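Side-chain contact in acetyl transferase (Salmonella typhimurium, PDB 1S7K), which acetylates the N-terminal alpha-amino group of ribosomal protein L7/L12, probably with acetyl-coenzyme A as the acetyl donor, as in other GNAT enzymes: residues Leu14-Ala19 with Ser114-Ala119. Residues are numbered along the deposited sequence; the frame is centred on the assembly and turned at random.
Sequences LELRAA and SQSLQA
Leu14 and Leu16, two residues apart on one face of strand 14-18, reach across to helix 112-127 at Gln115 and Ser116. Leu14 CD1 meets the amide end of Gln115, 3.5 Å from NE2, and the two side chains cross at about a right angle. This is a van der Waals contact at the exposed border of an otherwise buried patch. Leu16 sets its two methyls against Ser116: CD1 lies 3.9 Å from Ser116 O, while CD2 packs 4.1 Å from Ser116 CB. The strand and helix axes come within 9.0 Å here, inclined at 57°. With OG beside its own backbone N (chi1 -71°), Ser116 turns its hydroxyl back along the helix to hydrogen-bond Ile112 O, which satisfies this polar atom within the apolar surroundings. The helix begins in the segment where Ile112, Met113 and Ser114 bind coenzyme A, which is absent from this apo model; Leu14 also packs on Ile112. Leu16 also touches Leu120, farther along the helix. Strand 14-18 runs antiparallel between strands 7-9 and 71-77 of the GNAT sheet, and Ile75 from the latter touches both Leu16 and Ser116 beneath helix 112-127.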
ATOM      1  N   LEU A  14     -29.941  -4.428  -8.210  1.00 12.38           N
ATOM      2  CA  LEU A  14     -28.688  -4.602  -7.468  1.00 11.35           C
ATOM      3  C   LEU A  14     -28.625  -3.737  -6.228  1.00 11.53           C
ATOM      4  O   LEU A  14     -29.155  -2.598  -6.194  1.00 11.21           O
ATOM      5  CB  LEU A  14     -27.519  -4.212  -8.396  1.00 10.01           C
ATOM      6  CG  LEU A  14     -27.327  -5.039  -9.668  1.00 10.94           C
ATOM      7  CD1 LEU A  14     -26.133  -4.486 -10.581  1.00  8.39           C
ATOM      8  CD2 LEU A  14     -27.121  -6.495  -9.269  1.00 10.87           C
ATOM      9  N   GLU A  15     -27.951  -4.255  -5.195  1.00 12.63           N
ATOM     10  CA  GLU A  15     -27.690  -3.435  -4.016  1.00 14.58           C
ATOM     11  C   GLU A  15     -26.482  -4.053  -3.272  1.00 13.97           C
ATOM     12  O   GLU A  15     -26.155  -5.229  -3.474  1.00 12.91           O
ATOM     13  CB  GLU A  15     -28.930  -3.304  -3.105  1.00 16.12           C
ATOM     14  CG  GLU A  15     -29.274  -4.499  -2.226  1.00 18.20           C
ATOM     15  CD  GLU A  15     -30.509  -4.246  -1.299  1.00 19.75           C
ATOM     16  OE1 GLU A  15     -31.306  -3.289  -1.493  1.00 17.32           O
ATOM     17  OE2 GLU A  15     -30.655  -5.046  -0.376  1.00 18.40           O
ATOM     18  N   LEU A  16     -25.760  -3.220  -2.525  1.00 14.66           N
ATOM     19  CA  LEU A  16     -24.591  -3.666  -1.738  1.00 13.60           C
ATOM     20  C   LEU A  16     -25.059  -3.659  -0.282  1.00 13.92           C
ATOM     21  O   LEU A  16     -25.777  -2.738   0.129  1.00 14.64           O
ATOM     22  CB  LEU A  16     -23.449  -2.662  -1.871  1.00 14.86           C
ATOM     23  CG  LEU A  16     -22.832  -2.498  -3.257  1.00 13.50           C
ATOM     24  CD1 LEU A  16     -21.888  -1.306  -3.261  1.00 15.77           C
ATOM     25  CD2 LEU A  16     -22.043  -3.800  -3.565  1.00 14.39           C
ATOM     26  N   ARG A  17     -24.704  -4.696   0.462  1.00 14.00           N
ATOM     27  CA  ARG A  17     -25.019  -4.749   1.867  1.00 15.95           C
ATOM     28  C   ARG A  17     -23.683  -4.923   2.611  1.00 15.04           C
ATOM     29  O   ARG A  17     -22.845  -5.758   2.225  1.00 15.17           O
ATOM     30  CB  ARG A  17     -25.961  -5.939   2.167  1.00 15.85           C
ATOM     31  CG  ARG A  17     -27.259  -5.918   1.350  1.00 20.99           C
ATOM     32  CD  ARG A  17     -28.195  -7.093   1.661  1.00 23.45           C
ATOM     33  NE  ARG A  17     -29.333  -7.102   0.725  1.00 24.68           N
ATOM     34  CZ  ARG A  17     -30.180  -8.122   0.556  1.00 26.99           C
ATOM     35  NH1 ARG A  17     -31.177  -8.041  -0.327  1.00 24.36           N
ATOM     36  NH2 ARG A  17     -30.051  -9.231   1.274  1.00 27.12           N
ATOM     37  N   ALA A  18     -23.459  -4.107   3.639  1.00 15.42           N
ATOM     38  CA  ALA A  18     -22.230  -4.294   4.430  1.00 17.84           C
ATOM     39  C   ALA A  18     -22.202  -5.724   4.941  1.00 19.92           C
ATOM     40  O   ALA A  18     -23.206  -6.252   5.441  1.00 21.15           O
ATOM     41  CB  ALA A  18     -22.184  -3.348   5.593  1.00 17.61           C
ATOM     42  N   ALA A  19     -21.064  -6.387   4.778  1.00 21.78           N
ATOM     43  CA  ALA A  19     -20.897  -7.764   5.258  1.00 23.55           C
ATOM     44  C   ALA A  19     -21.311  -7.866   6.738  1.00 25.73           C
ATOM     45  O   ALA A  19     -20.886  -7.072   7.589  1.00 26.94           O
ATOM     46  CB  ALA A  19     -19.458  -8.211   5.099  1.00 23.57           C
ATOM     47  N   SER A 114     -19.371  -3.262 -12.439  1.00 10.44           N
ATOM     48  CA  SER A 114     -19.270  -1.845 -12.923  1.00 12.61           C
ATOM     49  C   SER A 114     -20.367  -0.933 -12.326  1.00  9.79           C
ATOM     50  O   SER A 114     -20.070   0.186 -11.892  1.00 10.92           O
ATOM     51  CB  SER A 114     -19.356  -1.810 -14.441  1.00 12.96           C
ATOM     52  OG  SER A 114     -18.175  -2.374 -15.025  1.00 15.41           O
ATOM     53  N   GLN A 115     -21.599  -1.414 -12.278  1.00  6.50           N
ATOM     54  CA  GLN A 115     -22.667  -0.588 -11.753  1.00  8.20           C
ATOM     55  C   GLN A 115     -22.521  -0.506 -10.268  1.00  7.55           C
ATOM     56  O   GLN A 115     -22.666   0.585  -9.695  1.00  8.21           O
ATOM     57  CB  GLN A 115     -24.072  -1.145 -12.122  1.00 10.66           C
ATOM     58  CG  GLN A 115     -24.376  -1.059 -13.597  1.00  7.60           C
ATOM     59  CD  GLN A 115     -25.786  -1.433 -13.910  1.00 12.46           C
ATOM     60  OE1 GLN A 115     -26.570  -0.616 -14.488  1.00 14.16           O
ATOM     61  NE2 GLN A 115     -26.152  -2.640 -13.542  1.00  7.24           N
ATOM     62  N   SER A 116     -22.153  -1.620  -9.631  1.00  8.19           N
ATOM     63  CA  SER A 116     -22.010  -1.577  -8.165  1.00 11.10           C
ATOM     64  C   SER A 116     -20.880  -0.637  -7.745  1.00  9.69           C
ATOM     65  O   SER A 116     -20.993   0.146  -6.787  1.00 11.22           O
ATOM     66  CB  SER A 116     -21.713  -2.975  -7.603  1.00 11.20           C
ATOM     67  OG  SER A 116     -22.899  -3.751  -7.723  1.00 12.65           O
ATOM     68  N   LEU A 117     -19.788  -0.695  -8.491  1.00 11.49           N
ATOM     69  CA  LEU A 117     -18.635   0.158  -8.125  1.00 10.11           C
ATOM     70  C   LEU A 117     -18.926   1.634  -8.357  1.00 10.47           C
ATOM     71  O   LEU A 117     -18.601   2.446  -7.492  1.00  9.85           O
ATOM     72  CB  LEU A 117     -17.398  -0.295  -8.884  1.00 11.25           C
ATOM     73  CG  LEU A 117     -16.143   0.566  -8.674  1.00 10.87           C
ATOM     74  CD1 LEU A 117     -15.736   0.617  -7.172  1.00 10.52           C
ATOM     75  CD2 LEU A 117     -15.025  -0.016  -9.552  1.00  9.68           C
ATOM     76  N   GLN A 118     -19.619   1.996  -9.442  1.00  9.54           N
ATOM     77  CA  GLN A 118     -19.883   3.418  -9.647  1.00 11.72           C
ATOM     78  C   GLN A 118     -20.776   3.927  -8.536  1.00 12.10           C
ATOM     79  O   GLN A 118     -20.587   5.057  -8.043  1.00 11.58           O
ATOM     80  CB  GLN A 118     -20.552   3.671 -11.000  1.00 14.14           C
ATOM     81  CG  GLN A 118     -19.706   3.085 -12.124  1.00 17.68           C
ATOM     82  CD  GLN A 118     -19.970   3.809 -13.412  1.00 23.28           C
ATOM     83  OE1 GLN A 118     -21.105   4.304 -13.626  1.00 26.44           O
ATOM     84  NE2 GLN A 118     -18.957   3.908 -14.275  1.00 22.92           N
ATOM     85  N   ALA A 119     -21.700   3.072  -8.088  1.00 11.06           N
ATOM     86  CA  ALA A 119     -22.624   3.481  -7.034  1.00 12.51           C
ATOM     87  C   ALA A 119     -21.893   3.656  -5.725  1.00 11.32           C
ATOM     88  O   ALA A 119     -22.129   4.637  -5.008  1.00 11.20           O
ATOM     89  CB  ALA A 119     -23.743   2.435  -6.853  1.00 12.94           C
TER